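Local coordinates for SNF1-like protein kinase ssp2 (Schizosaccharomyces pombe, PDB 2QRD) that probably phosphorylates proteins on serine or threonine, as AMP-activated kinases do, its C-terminal domain binding two partner chains, at residues 17-20 / 25-28; 21-26 / 54-59; 29-34 / 39-44; 60-65 / 128-133; 92-97 / 121-126. One frame throughout, in Å; residues are numbered along the deposited sequence.

Contact 1. Residues 17-20 / 25-28; sequences VRCR and EILL
Cys19 on strand 17-20 meets Ile26 in the first turns of helix 23-37, in the KA1-like fold of the adenylate-sensor domain. Here a helix packs across an antiparallel sheet, and strand 17-20 is the outermost strand on one side of that sheet within the chain. A short turn joins the strand to the helix, so the contact closes a tight beta-alpha connection. The buried surface is small, and Ile26 contributes most of it.

The interaction is apolar. Ile26 has CG1 anti to its carbonyl carbon (chi1 -66°), and the chain then runs on extended to CD1. This turns both branches of the side chain to the strand. The CG2 branch meets the sulfur, with Ile26 CG2 3.8 Å from Cys19 SG. The longer branch meets the beta carbon, with Ile26 CD1 3.7 Å from Cys19 CB. At a chi1 of 8° the Cys19 SG nearly eclipses its backbone N, and it still meets the CG2 branch.

Phe90 of strand 89-101 and Leu82 of strand 74-84 also touch both Cys19 and Ile26. The pair is therefore part of a larger apolar cluster between helix and sheet. Two residues further along the helix, Leu28 packs on Leu15 of the SPCC1919.03c chain.

Arg20 takes part through its backbone, because its CB points away from the helix. Its carbonyl oxygen lies over the end of the isoleucine: Arg20 O is 3.6 Å from Ile26 CG1 and 3.4 Å from Ile26 CD1.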
# COMPACT_ATOMS: atom_id res chain seq x y z
N VAL A 17 -0.62 22.54 -5.63
CA VAL A 17 0.10 22.60 -6.88
C VAL A 17 0.81 23.99 -7.06
O VAL A 17 0.29 25.03 -6.70
CB VAL A 17 -0.77 22.02 -8.13
CG1 VAL A 17 -2.25 21.85 -7.81
CG2 VAL A 17 -0.50 22.70 -9.48
N ARG A 18 2.04 23.94 -7.56
CA ARG A 18 2.85 25.13 -7.78
C ARG A 18 2.38 25.87 -9.02
O ARG A 18 2.01 25.25 -10.03
CB ARG A 18 4.33 24.78 -7.97
CG ARG A 18 5.01 23.99 -6.88
CD ARG A 18 6.48 24.26 -6.97
NE ARG A 18 7.33 23.15 -6.53
CZ ARG A 18 7.69 22.90 -5.27
NH1 ARG A 18 7.25 23.67 -4.27
NH2 ARG A 18 8.50 21.88 -5.00
N CYS A 19 2.39 27.20 -8.93
CA CYS A 19 2.09 28.04 -10.07
C CYS A 19 3.01 29.24 -10.06
O CYS A 19 3.65 29.52 -9.06
CB CYS A 19 0.60 28.46 -10.19
SG CYS A 19 -0.52 28.07 -8.86
N ARG A 20 3.08 29.90 -11.20
CA ARG A 20 3.95 31.05 -11.38
C ARG A 20 3.27 32.03 -12.30
O ARG A 20 2.30 31.69 -12.97
CB ARG A 20 5.30 30.63 -11.99
CG ARG A 20 6.33 30.16 -10.95
CD ARG A 20 7.75 30.37 -11.44
NE ARG A 20 8.34 29.16 -12.03
CZ ARG A 20 9.19 29.17 -13.06
NH1 ARG A 20 9.69 28.02 -13.52
NH2 ARG A 20 9.53 30.32 -13.66
N GLU A 25 -4.01 35.67 -13.99
CA GLU A 25 -3.83 34.69 -15.08
C GLU A 25 -3.95 33.24 -14.60
O GLU A 25 -4.49 32.37 -15.31
CB GLU A 25 -2.53 34.93 -15.86
CG GLU A 25 -2.58 36.15 -16.78
CD GLU A 25 -1.20 36.53 -17.35
OE1 GLU A 25 -0.29 35.65 -17.35
OE2 GLU A 25 -1.02 37.70 -17.81
N ILE A 26 -3.42 32.98 -13.40
CA ILE A 26 -3.53 31.70 -12.74
C ILE A 26 -4.99 31.42 -12.36
O ILE A 26 -5.49 30.32 -12.58
CB ILE A 26 -2.62 31.63 -11.47
CG1 ILE A 26 -1.14 31.69 -11.85
CG2 ILE A 26 -2.88 30.35 -10.69
CD1 ILE A 26 -0.23 32.04 -10.67
N LEU A 27 -5.66 32.42 -11.78
CA LEU A 27 -7.06 32.27 -11.42
C LEU A 27 -7.90 31.88 -12.65
O LEU A 27 -8.64 30.89 -12.60
CB LEU A 27 -7.59 33.52 -10.70
CG LEU A 27 -9.00 33.44 -10.09
CD1 LEU A 27 -9.13 32.28 -9.08
CD2 LEU A 27 -9.43 34.79 -9.47
N LEU A 28 -7.78 32.63 -13.75
CA LEU A 28 -8.34 32.26 -15.06
C LEU A 28 -8.08 30.81 -15.48
O LEU A 28 -9.01 30.12 -15.90
CB LEU A 28 -7.84 33.21 -16.18
CG LEU A 28 -8.29 33.00 -17.64
CD1 LEU A 28 -9.79 33.20 -17.82
CD2 LEU A 28 -7.53 33.91 -18.62

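Contact 2. Residues 21-26 / 54-59; sequences GDAPEI and DMYTIK
Tyr56 is the residue of 54-59 that reaches the start of helix 23-37, where it meets Ala23 and Pro24. The segment begins at Asp54 in a 3-10 turn. Asp54 O accepts a bond from Thr57 N at 3.0 Å, which closes the turn just before the strand.

Met55 comes next. Its CG lies 3.9 Å above the plane of the Tyr56 ring, toward the rim of one face. Met55 also packs on Pro26 of the SPCC1919.03c chain.

With chi1 at -63°, the Tyr56 ring leaves beside the backbone N and swings across to the helix. The ring arrives by its edge. Ala23 O lies in the ring plane, 3.5 Å from Tyr56 CE2. On the same residue, Ala23 CB is 3.8 Å from Tyr56 CE2 and 3.6 Å from Tyr56 OH. The hydroxyl also touches the proline ring, with Pro24 CG 3.7 Å from Tyr56 OH. The polar partner of the hydroxyl is Pro26 O of the SPCC1919.03c chain, to which it is hydrogen-bonded. The tyrosine thus links the helix start to the partner chain.

From Thr57 the chain is a strand. Ile58 faces the same helix further on, against Leu27, Tyr31 and Leu34. On the helix side, Ile26 N bonds to Asp22 O at 2.8 Å and closes the first turn.

Here the SPCC1919.03c chain packs beside that first turn. A helix lying on an antiparallel sheet fits the KA1-like fold of the adenylate-sensor domain.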
# COMPACT_ATOMS: atom_id res chain seq x y z
N GLY A 21 3.78 33.25 -12.31
CA GLY A 21 3.30 34.27 -13.23
C GLY A 21 2.36 35.22 -12.53
O GLY A 21 2.63 35.67 -11.42
N ASP A 22 1.23 35.49 -13.18
CA ASP A 22 0.25 36.46 -12.70
C ASP A 22 -0.88 35.74 -12.00
O ASP A 22 -1.40 34.75 -12.52
CB ASP A 22 -0.31 37.23 -13.88
CG ASP A 22 -0.13 38.71 -13.73
OD1 ASP A 22 1.01 39.19 -13.92
OD2 ASP A 22 -1.14 39.39 -13.44
N ALA A 23 -1.28 36.24 -10.84
CA ALA A 23 -2.33 35.61 -10.03
C ALA A 23 -3.72 35.64 -10.70
O ALA A 23 -4.44 34.64 -10.63
CB ALA A 23 -2.37 36.20 -8.62
N PRO A 24 -4.10 36.77 -11.35
CA PRO A 24 -5.31 36.74 -12.17
C PRO A 24 -5.20 35.82 -13.41
O PRO A 24 -6.21 35.24 -13.82
CB PRO A 24 -5.50 38.20 -12.58
CG PRO A 24 -4.69 38.98 -11.61
CD PRO A 24 -3.52 38.12 -11.36
N GLU A 25 -4.01 35.67 -13.99
CA GLU A 25 -3.83 34.69 -15.08
C GLU A 25 -3.95 33.24 -14.60
O GLU A 25 -4.49 32.37 -15.31
CB GLU A 25 -2.53 34.93 -15.86
CG GLU A 25 -2.58 36.15 -16.78
CD GLU A 25 -1.20 36.53 -17.35
OE1 GLU A 25 -0.29 35.65 -17.35
OE2 GLU A 25 -1.02 37.70 -17.81
N ILE A 26 -3.42 32.98 -13.40
CA ILE A 26 -3.53 31.70 -12.74
C ILE A 26 -4.99 31.42 -12.36
O ILE A 26 -5.49 30.32 -12.58
CB ILE A 26 -2.62 31.63 -11.47
CG1 ILE A 26 -1.14 31.69 -11.85
CG2 ILE A 26 -2.88 30.35 -10.69
CD1 ILE A 26 -0.23 32.04 -10.67
N ASP A 54 -10.84 37.79 -1.89
CA ASP A 54 -11.61 36.56 -1.70
C ASP A 54 -11.96 35.91 -3.04
O ASP A 54 -12.35 34.75 -3.10
CB ASP A 54 -12.84 36.76 -0.80
CG ASP A 54 -13.91 37.68 -1.41
OD1 ASP A 54 -14.85 38.00 -0.67
OD2 ASP A 54 -13.84 38.09 -2.61
N MET A 55 -11.76 36.65 -4.12
CA MET A 55 -11.81 36.09 -5.47
C MET A 55 -10.87 34.89 -5.66
O MET A 55 -11.10 34.07 -6.54
CB MET A 55 -11.61 37.19 -6.55
CG MET A 55 -10.17 37.61 -6.84
SD MET A 55 -10.13 38.87 -8.13
CE MET A 55 -8.58 38.58 -8.96
N TYR A 56 -9.85 34.78 -4.82
CA TYR A 56 -8.89 33.65 -4.87
C TYR A 56 -9.30 32.42 -4.05
O TYR A 56 -8.60 31.44 -4.02
CB TYR A 56 -7.47 34.11 -4.49
CG TYR A 56 -6.92 35.12 -5.46
CD1 TYR A 56 -6.80 36.45 -5.11
CD2 TYR A 56 -6.53 34.75 -6.75
CE1 TYR A 56 -6.33 37.39 -6.00
CE2 TYR A 56 -6.03 35.70 -7.67
CZ TYR A 56 -5.92 37.01 -7.28
OH TYR A 56 -5.42 37.96 -8.16
N THR A 57 -10.45 32.51 -3.39
CA THR A 57 -11.13 31.38 -2.74
C THR A 57 -12.29 30.95 -3.65
O THR A 57 -13.26 31.72 -3.88
CB THR A 57 -11.69 31.81 -1.36
OG1 THR A 57 -10.64 32.39 -0.59
CG2 THR A 57 -12.28 30.63 -0.59
N ILE A 58 -12.17 29.74 -4.21
CA ILE A 58 -13.18 29.16 -5.10
C ILE A 58 -13.78 27.93 -4.40
O ILE A 58 -13.03 27.03 -3.97
CB ILE A 58 -12.57 28.71 -6.48
CG1 ILE A 58 -11.89 29.89 -7.19
CG2 ILE A 58 -13.62 28.00 -7.36
CD1 ILE A 58 -10.84 29.49 -8.27
N LYS A 59 -15.12 27.87 -4.31
CA LYS A 59 -15.78 26.64 -3.89
C LYS A 59 -16.31 25.90 -5.12
O LYS A 59 -16.98 26.47 -5.96
CB LYS A 59 -16.86 26.88 -2.83
CG LYS A 59 -16.30 27.42 -1.52
CD LYS A 59 -17.11 27.02 -0.33
CE LYS A 59 -16.74 27.88 0.89
NZ LYS A 59 -17.00 27.20 2.22

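Contact 3. Residues 29-34 / 39-44; sequences AVYRAL and AQFTVP
Phe41 sets CG between its backbone N and carbonyl carbon (chi1 41°), which turns the ring inward to Tyr31 and Leu34 of helix 23-37. Leu34 CG starts out on the backbone N side, which brings CD1 to the Phe41 side chain and CD2 to Ala39 CB. The contact packs helix 23-37 against strand 40-41 in the KA1-like fold. Strand 40-41 lies beside 57-63, and backbone bonds from Phe41 run on to the SPCC1919.03c chain.

The two rings make an offset edge-to-face pair. The edge of Tyr31 points at one face of Phe41, with centroids 5.1 Å apart and planes at 63°. Tyr31 CE2 is 3.4 Å from Phe41 CD1. Leu34 CB meets the other ortho carbon, 3.8 Å from Phe41 CD2, on the same side of the ring as the tyrosine.

The phenol reaches past Phe41 to the backbone. Tyr31 OH lies 3.0 Å from Thr42 O, which sits in the plane of the tyrosine ring. Pro44 CD is 3.5 Å from Tyr31 OH. Tyr31 also packs on Leu15 of the SPCC1919.03c chain.

The chain turns back from the helix at Ala39. There Ala39 N bonds to Leu34 O at 2.9 Å, bent to 136° at the hydrogen.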
# COMPACT_ATOMS: atom_id res chain seq x y z
N ALA A 29 -6.83 30.36 -15.40
CA ALA A 29 -6.43 28.98 -15.78
C ALA A 29 -7.09 27.92 -14.91
O ALA A 29 -7.52 26.88 -15.41
CB ALA A 29 -4.91 28.83 -15.75
N VAL A 30 -7.19 28.20 -13.62
CA VAL A 30 -7.91 27.36 -12.67
C VAL A 30 -9.40 27.22 -13.03
O VAL A 30 -9.95 26.10 -13.00
CB VAL A 30 -7.76 27.87 -11.21
CG1 VAL A 30 -8.61 27.05 -10.28
CG2 VAL A 30 -6.31 27.84 -10.78
N TYR A 31 -10.04 28.33 -13.39
CA TYR A 31 -11.47 28.31 -13.76
C TYR A 31 -11.68 27.58 -15.06
O TYR A 31 -12.67 26.87 -15.24
CB TYR A 31 -12.02 29.73 -13.89
CG TYR A 31 -12.59 30.31 -12.61
CD1 TYR A 31 -12.06 31.48 -12.07
CD2 TYR A 31 -13.66 29.70 -11.95
CE1 TYR A 31 -12.61 32.04 -10.89
CE2 TYR A 31 -14.19 30.25 -10.76
CZ TYR A 31 -13.67 31.42 -10.26
OH TYR A 31 -14.17 31.97 -9.09
N ARG A 32 -10.74 27.74 -15.97
CA ARG A 32 -10.81 27.04 -17.25
C ARG A 32 -10.65 25.53 -17.07
O ARG A 32 -11.42 24.76 -17.64
CB ARG A 32 -9.81 27.64 -18.25
CG ARG A 32 -10.32 28.91 -18.89
CD ARG A 32 -9.32 29.52 -19.87
NE ARG A 32 -9.95 30.55 -20.71
CZ ARG A 32 -9.30 31.56 -21.30
NH1 ARG A 32 -7.99 31.69 -21.13
NH2 ARG A 32 -9.96 32.44 -22.06
N ALA A 33 -9.68 25.13 -16.26
CA ALA A 33 -9.49 23.73 -15.86
C ALA A 33 -10.71 23.09 -15.13
O ALA A 33 -11.08 21.96 -15.42
CB ALA A 33 -8.27 23.63 -14.99
N LEU A 34 -11.31 23.82 -14.18
CA LEU A 34 -12.54 23.40 -13.50
C LEU A 34 -13.67 23.16 -14.50
O LEU A 34 -14.39 22.17 -14.41
CB LEU A 34 -12.98 24.43 -12.45
CG LEU A 34 -12.12 24.57 -11.17
CD1 LEU A 34 -12.61 25.79 -10.36
CD2 LEU A 34 -12.16 23.33 -10.30
N ALA A 39 -16.59 20.59 -13.40
CA ALA A 39 -16.94 21.07 -12.07
C ALA A 39 -17.80 22.32 -12.17
O ALA A 39 -17.84 22.97 -13.21
CB ALA A 39 -15.67 21.35 -11.24
N GLN A 40 -18.52 22.63 -11.09
CA GLN A 40 -19.23 23.91 -10.95
C GLN A 40 -18.60 24.63 -9.79
O GLN A 40 -18.03 24.01 -8.93
CB GLN A 40 -20.72 23.71 -10.71
CG GLN A 40 -21.49 23.87 -11.96
CD GLN A 40 -22.61 22.87 -12.13
OE1 GLN A 40 -22.37 21.70 -12.44
NE2 GLN A 40 -23.83 23.33 -11.97
N PHE A 41 -18.72 25.95 -9.80
CA PHE A 41 -17.89 26.78 -8.96
C PHE A 41 -18.56 28.11 -8.60
O PHE A 41 -19.45 28.61 -9.33
CB PHE A 41 -16.52 27.00 -9.64
CG PHE A 41 -16.61 27.23 -11.15
CD1 PHE A 41 -16.99 28.47 -11.66
CD2 PHE A 41 -16.32 26.20 -12.06
CE1 PHE A 41 -17.06 28.68 -13.02
CE2 PHE A 41 -16.40 26.42 -13.43
CZ PHE A 41 -16.77 27.66 -13.91
N THR A 42 -18.17 28.66 -7.45
CA THR A 42 -18.54 30.01 -7.12
C THR A 42 -17.65 30.93 -7.95
O THR A 42 -16.67 30.49 -8.57
CB THR A 42 -18.34 30.34 -5.64
OG1 THR A 42 -16.95 30.17 -5.32
CG2 THR A 42 -19.23 29.48 -4.75
N VAL A 43 -17.96 32.22 -7.87
CA VAL A 43 -17.49 33.23 -8.79
C VAL A 43 -17.17 34.50 -7.97
O VAL A 43 -17.74 34.68 -6.89
CB VAL A 43 -18.60 33.42 -9.90
CG1 VAL A 43 -19.08 34.86 -10.08
CG2 VAL A 43 -18.19 32.71 -11.18
N PRO A 44 -16.24 35.36 -8.44
CA PRO A 44 -15.97 36.60 -7.71
C PRO A 44 -17.12 37.59 -7.81
O PRO A 44 -17.59 37.90 -8.92
CB PRO A 44 -14.74 37.17 -8.42
CG PRO A 44 -14.21 36.06 -9.27
CD PRO A 44 -15.39 35.25 -9.64

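Contact 4. Residues 60-65 / 128-133; sequences SRWEIP and AMLVCK
Trp62 gives its ring N-H to Ser60 OG, and that hydroxyl is hydrogen-bonded in turn to Ile78 O on the neighbouring strand. Trp62 NE1 is 2.9 Å from Ser60 OG. The bond is bent, at 141°, with the oxygen 17° out of the indole plane. It helps fix the rotation of the indole, which is the main contact with helix 123-136. In this KA1-like fold the helix lies over the same antiparallel sheet as helix 23-37.

A chi1 of -59° carries the indole out beside the backbone N of Trp62, and its six-membered ring reaches the helix. Leu130 crosses it at about a right angle. Trp62 CH2 is 3.9 Å from Leu130 CB and 4.0 Å from Leu130 CG. One residue earlier on the helix, Met129 CB is 4.3 Å from Trp62 CZ3.

The indole also touches Leu34 and Ala37 of helix 23-37, and Leu130 touches Ala33 there. Trp62 thus sits where both helices meet the sheet.

The strand ends near Ile64, the N-cap position of helix 65-69. Beyond it the methionine tip meets the proline ring, with Met129 CE 4.4 Å from Pro65 CG.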
# COMPACT_ATOMS: atom_id res chain seq x y z
N SER A 60 -15.99 24.62 -5.23
CA SER A 60 -16.39 23.89 -6.42
C SER A 60 -17.22 22.67 -6.04
O SER A 60 -17.04 22.07 -4.97
CB SER A 60 -15.16 23.48 -7.25
OG SER A 60 -14.34 22.58 -6.53
N ARG A 61 -18.17 22.34 -6.91
CA ARG A 61 -18.95 21.12 -6.77
C ARG A 61 -18.71 20.23 -7.99
O ARG A 61 -18.72 20.70 -9.13
CB ARG A 61 -20.43 21.45 -6.60
CG ARG A 61 -21.23 20.31 -6.07
CD ARG A 61 -22.67 20.69 -5.96
NE ARG A 61 -23.16 21.18 -7.24
CZ ARG A 61 -24.26 21.90 -7.40
NH1 ARG A 61 -24.99 22.19 -6.32
NH2 ARG A 61 -24.63 22.32 -8.61
N TRP A 62 -18.50 18.95 -7.72
CA TRP A 62 -18.16 17.95 -8.74
C TRP A 62 -19.13 16.78 -8.63
O TRP A 62 -19.34 16.23 -7.52
CB TRP A 62 -16.76 17.39 -8.50
CG TRP A 62 -15.59 18.36 -8.49
CD1 TRP A 62 -15.34 19.39 -7.59
CD2 TRP A 62 -14.49 18.36 -9.39
NE1 TRP A 62 -14.16 20.03 -7.91
CE2 TRP A 62 -13.61 19.41 -9.00
CE3 TRP A 62 -14.15 17.57 -10.50
CZ2 TRP A 62 -12.43 19.70 -9.69
CZ3 TRP A 62 -12.96 17.84 -11.19
CH2 TRP A 62 -12.12 18.91 -10.78
N GLU A 63 -19.73 16.40 -9.76
CA GLU A 63 -20.53 15.18 -9.81
C GLU A 63 -19.55 14.00 -9.69
O GLU A 63 -18.45 14.05 -10.24
CB GLU A 63 -21.44 15.11 -11.07
CG GLU A 63 -22.58 16.17 -11.07
CD GLU A 63 -23.98 15.70 -11.62
OE1 GLU A 63 -24.19 15.65 -12.87
OE2 GLU A 63 -24.90 15.43 -10.79
N ILE A 64 -19.88 12.99 -8.91
CA ILE A 64 -18.95 11.86 -8.78
C ILE A 64 -19.24 10.87 -9.88
O ILE A 64 -20.33 10.34 -9.96
CB ILE A 64 -18.94 11.22 -7.33
CG1 ILE A 64 -18.58 12.26 -6.26
CG2 ILE A 64 -17.94 10.08 -7.25
CD1 ILE A 64 -19.01 11.89 -4.87
N PRO A 65 -18.26 10.63 -10.78
CA PRO A 65 -18.51 9.78 -11.94
C PRO A 65 -19.14 8.43 -11.63
O PRO A 65 -20.11 8.06 -12.30
CB PRO A 65 -17.12 9.61 -12.56
CG PRO A 65 -16.41 10.88 -12.20
CD PRO A 65 -16.87 11.15 -10.78
N ALA A 128 -6.78 14.54 -9.27
CA ALA A 128 -6.00 14.06 -10.41
C ALA A 128 -6.59 14.57 -11.72
O ALA A 128 -5.85 14.94 -12.62
CB ALA A 128 -5.88 12.53 -10.39
N MET A 129 -7.92 14.55 -11.82
CA MET A 129 -8.67 15.16 -12.91
C MET A 129 -8.34 16.67 -13.08
O MET A 129 -7.99 17.12 -14.17
CB MET A 129 -10.19 14.93 -12.67
CG MET A 129 -11.07 14.83 -13.92
SD MET A 129 -12.80 14.21 -13.69
CE MET A 129 -12.52 12.80 -12.55
N LEU A 130 -8.46 17.43 -11.99
CA LEU A 130 -8.09 18.84 -11.99
C LEU A 130 -6.66 19.03 -12.49
O LEU A 130 -6.40 19.83 -13.39
CB LEU A 130 -8.24 19.44 -10.60
CG LEU A 130 -8.62 20.92 -10.53
CD1 LEU A 130 -8.04 21.56 -9.27
CD2 LEU A 130 -8.14 21.65 -11.77
N VAL A 131 -5.73 18.28 -11.90
CA VAL A 131 -4.32 18.39 -12.24
C VAL A 131 -4.08 18.13 -13.72
O VAL A 131 -3.34 18.87 -14.35
CB VAL A 131 -3.42 17.50 -11.32
CG1 VAL A 131 -2.04 17.37 -11.87
CG2 VAL A 131 -3.37 18.10 -9.90
N CYS A 132 -4.75 17.13 -14.29
CA CYS A 132 -4.60 16.86 -15.72
C CYS A 132 -5.12 17.97 -16.62
O CYS A 132 -4.57 18.20 -17.70
CB CYS A 132 -5.24 15.52 -16.09
SG CYS A 132 -4.27 14.16 -15.39
N LYS A 133 -6.16 18.65 -16.17
CA LYS A 133 -6.72 19.78 -16.90
C LYS A 133 -5.77 20.97 -16.77
O LYS A 133 -5.48 21.62 -17.76
CB LYS A 133 -8.11 20.15 -16.36
CG LYS A 133 -9.18 19.08 -16.57
CD LYS A 133 -9.13 18.54 -17.99
CE LYS A 133 -10.21 17.51 -18.22
NZ LYS A 133 -10.06 16.97 -19.55

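Contact 5. Residues 92-97 / 121-126; sequences LDVKSN and FPFLDL
Phe123, in the first turn of helix 123-136, packs on Ser96 and Val94 of strand 89-101. A CH-pi contact joins Ser96 to the ring. Ser96 CB lies over one face of Phe123, 3.7 Å from the ring centroid and 16° off the ring normal. Phe123 CG is anti to its own backbone N (chi1 165°), which extends the ring to the strand. The hydroxyl of Ser96 is engaged along its own strand, hydrogen-bonded to Gly98 N.

Backbone groups also touch the ring. Ser96 N lies over a face, 3.6 Å from Phe123 CE1. Val94 O is instead at the ring edge, in its plane, 3.8 Å from Phe123 CZ. Lys95 C is 3.8 Å from Phe123 CE1, while Lys95 CB points away from the helix and its NZ forms a salt bridge with Glu79.

The apolar side-chain contact is looser, with Val94 CG1 4.1 Å from Phe123 CE1.

Polar bonds hold the helix start. Leu126 N bonds to Pro122 O at 2.9 Å. Phe123 N is hydrogen-bonded to Tyr99 OH further along strand 89-101, and backbone bonds from Val94 and Ser96 go to the SPCC1919.03c chain.

The contact joins the C-terminal helix to the central antiparallel sheet, as suits the KA1-like fold of the adenylate-sensor domain.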
# COMPACT_ATOMS: atom_id res chain seq x y z
N LEU A 92 -1.58 26.63 -5.31
CA LEU A 92 -3.00 26.38 -5.32
C LEU A 92 -3.29 25.30 -4.28
O LEU A 92 -2.97 24.13 -4.46
CB LEU A 92 -3.46 25.97 -6.72
CG LEU A 92 -4.96 25.74 -6.96
CD1 LEU A 92 -5.76 27.06 -6.76
CD2 LEU A 92 -5.13 25.15 -8.37
N ASP A 93 -3.85 25.71 -3.15
CA ASP A 93 -4.25 24.80 -2.10
C ASP A 93 -5.65 24.22 -2.46
O ASP A 93 -6.52 24.93 -2.98
CB ASP A 93 -4.19 25.50 -0.73
CG ASP A 93 -4.69 24.62 0.43
OD1 ASP A 93 -4.00 23.60 0.79
OD2 ASP A 93 -5.76 24.95 1.00
N VAL A 94 -5.84 22.91 -2.24
CA VAL A 94 -7.02 22.18 -2.70
C VAL A 94 -7.42 21.25 -1.56
O VAL A 94 -6.62 20.38 -1.14
CB VAL A 94 -6.75 21.32 -3.98
CG1 VAL A 94 -8.01 20.53 -4.38
CG2 VAL A 94 -6.25 22.18 -5.17
N LYS A 95 -8.63 21.44 -1.04
CA LYS A 95 -9.08 20.71 0.12
C LYS A 95 -10.48 20.11 -0.00
O LYS A 95 -11.39 20.68 -0.63
CB LYS A 95 -9.01 21.58 1.37
CG LYS A 95 -10.11 22.61 1.48
CD LYS A 95 -10.33 23.04 2.91
CE LYS A 95 -10.71 24.53 2.91
NZ LYS A 95 -11.71 24.91 3.93
N SER A 96 -10.66 18.97 0.64
CA SER A 96 -11.96 18.31 0.60
C SER A 96 -12.89 18.93 1.64
O SER A 96 -12.53 19.07 2.81
CB SER A 96 -11.81 16.81 0.81
OG SER A 96 -13.08 16.19 0.71
N ASN A 97 -14.09 19.31 1.18
CA ASN A 97 -15.20 19.66 2.08
C ASN A 97 -16.26 18.56 2.17
O ASN A 97 -17.35 18.79 2.68
CB ASN A 97 -15.81 21.03 1.69
CG ASN A 97 -14.95 22.21 2.17
OD1 ASN A 97 -14.79 23.22 1.48
ND2 ASN A 97 -14.42 22.09 3.37
N PHE A 121 -11.00 9.39 -0.89
CA PHE A 121 -11.56 9.07 -2.19
C PHE A 121 -13.08 9.25 -2.18
O PHE A 121 -13.73 8.87 -1.22
CB PHE A 121 -11.18 7.64 -2.55
CG PHE A 121 -9.73 7.48 -2.82
CD1 PHE A 121 -8.85 7.11 -1.82
CD2 PHE A 121 -9.21 7.75 -4.09
CE1 PHE A 121 -7.47 6.98 -2.09
CE2 PHE A 121 -7.87 7.63 -4.36
CZ PHE A 121 -7.00 7.24 -3.36
N PRO A 122 -13.67 9.78 -3.27
CA PRO A 122 -13.12 10.14 -4.57
C PRO A 122 -12.35 11.45 -4.66
O PRO A 122 -11.90 11.84 -5.74
CB PRO A 122 -14.36 10.18 -5.45
CG PRO A 122 -15.43 10.58 -4.54
CD PRO A 122 -15.14 9.91 -3.26
N PHE A 123 -12.18 12.13 -3.53
CA PHE A 123 -11.52 13.41 -3.51
C PHE A 123 -10.22 13.41 -4.32
O PHE A 123 -10.07 14.24 -5.21
CB PHE A 123 -11.25 13.86 -2.06
CG PHE A 123 -10.25 15.01 -1.96
CD1 PHE A 123 -10.53 16.25 -2.54
CD2 PHE A 123 -9.05 14.83 -1.29
CE1 PHE A 123 -9.61 17.31 -2.42
CE2 PHE A 123 -8.13 15.87 -1.19
CZ PHE A 123 -8.43 17.11 -1.75
N LEU A 124 -9.29 12.51 -3.98
CA LEU A 124 -8.02 12.41 -4.69
C LEU A 124 -8.13 11.99 -6.16
O LEU A 124 -7.24 12.32 -6.95
CB LEU A 124 -7.05 11.44 -3.96
CG LEU A 124 -6.36 11.90 -2.67
CD1 LEU A 124 -5.56 10.75 -2.06
CD2 LEU A 124 -5.48 13.11 -2.94
N ASP A 125 -9.19 11.25 -6.53
CA ASP A 125 -9.43 10.92 -7.96
C ASP A 125 -9.91 12.15 -8.71
O ASP A 125 -9.60 12.35 -9.83
CB ASP A 125 -10.41 9.76 -8.15
CG ASP A 125 -10.07 8.54 -7.29
OD1 ASP A 125 -10.80 8.26 -6.34
OD2 ASP A 125 -9.07 7.85 -7.54
N LEU A 126 -10.64 13.01 -8.02
CA LEU A 126 -11.02 14.32 -8.57
C LEU A 126 -9.87 15.35 -8.70
O LEU A 126 -9.81 16.10 -9.69
CB LEU A 126 -12.17 14.88 -7.75
CG LEU A 126 -13.60 14.49 -8.20
CD1 LEU A 126 -13.74 13.28 -9.06
CD2 LEU A 126 -14.56 14.44 -7.02

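All five contacts tie the two long helices to one antiparallel sheet or, in contact 2, to the turn leading into it. Contacts 1, 2 and 3 use helix 23-37, and contacts 4 and 5 use helix 123-136. Contact 2 begins where contact 1 ends, and the two centres are about 7 Å apart. Contact 3 is nested inside the loop closed by contact 2. Contact 5 is nested inside that of contact 4, with centres about 8 Å apart. Contacts 2 and 4 share strand 57-63, but their centres lie about 18 Å apart. Strands 17-20 and 89-101 are neighbours, linking contacts 1 and 5. The result is one compact domain, with the SPCC1919.03c chain packed against it.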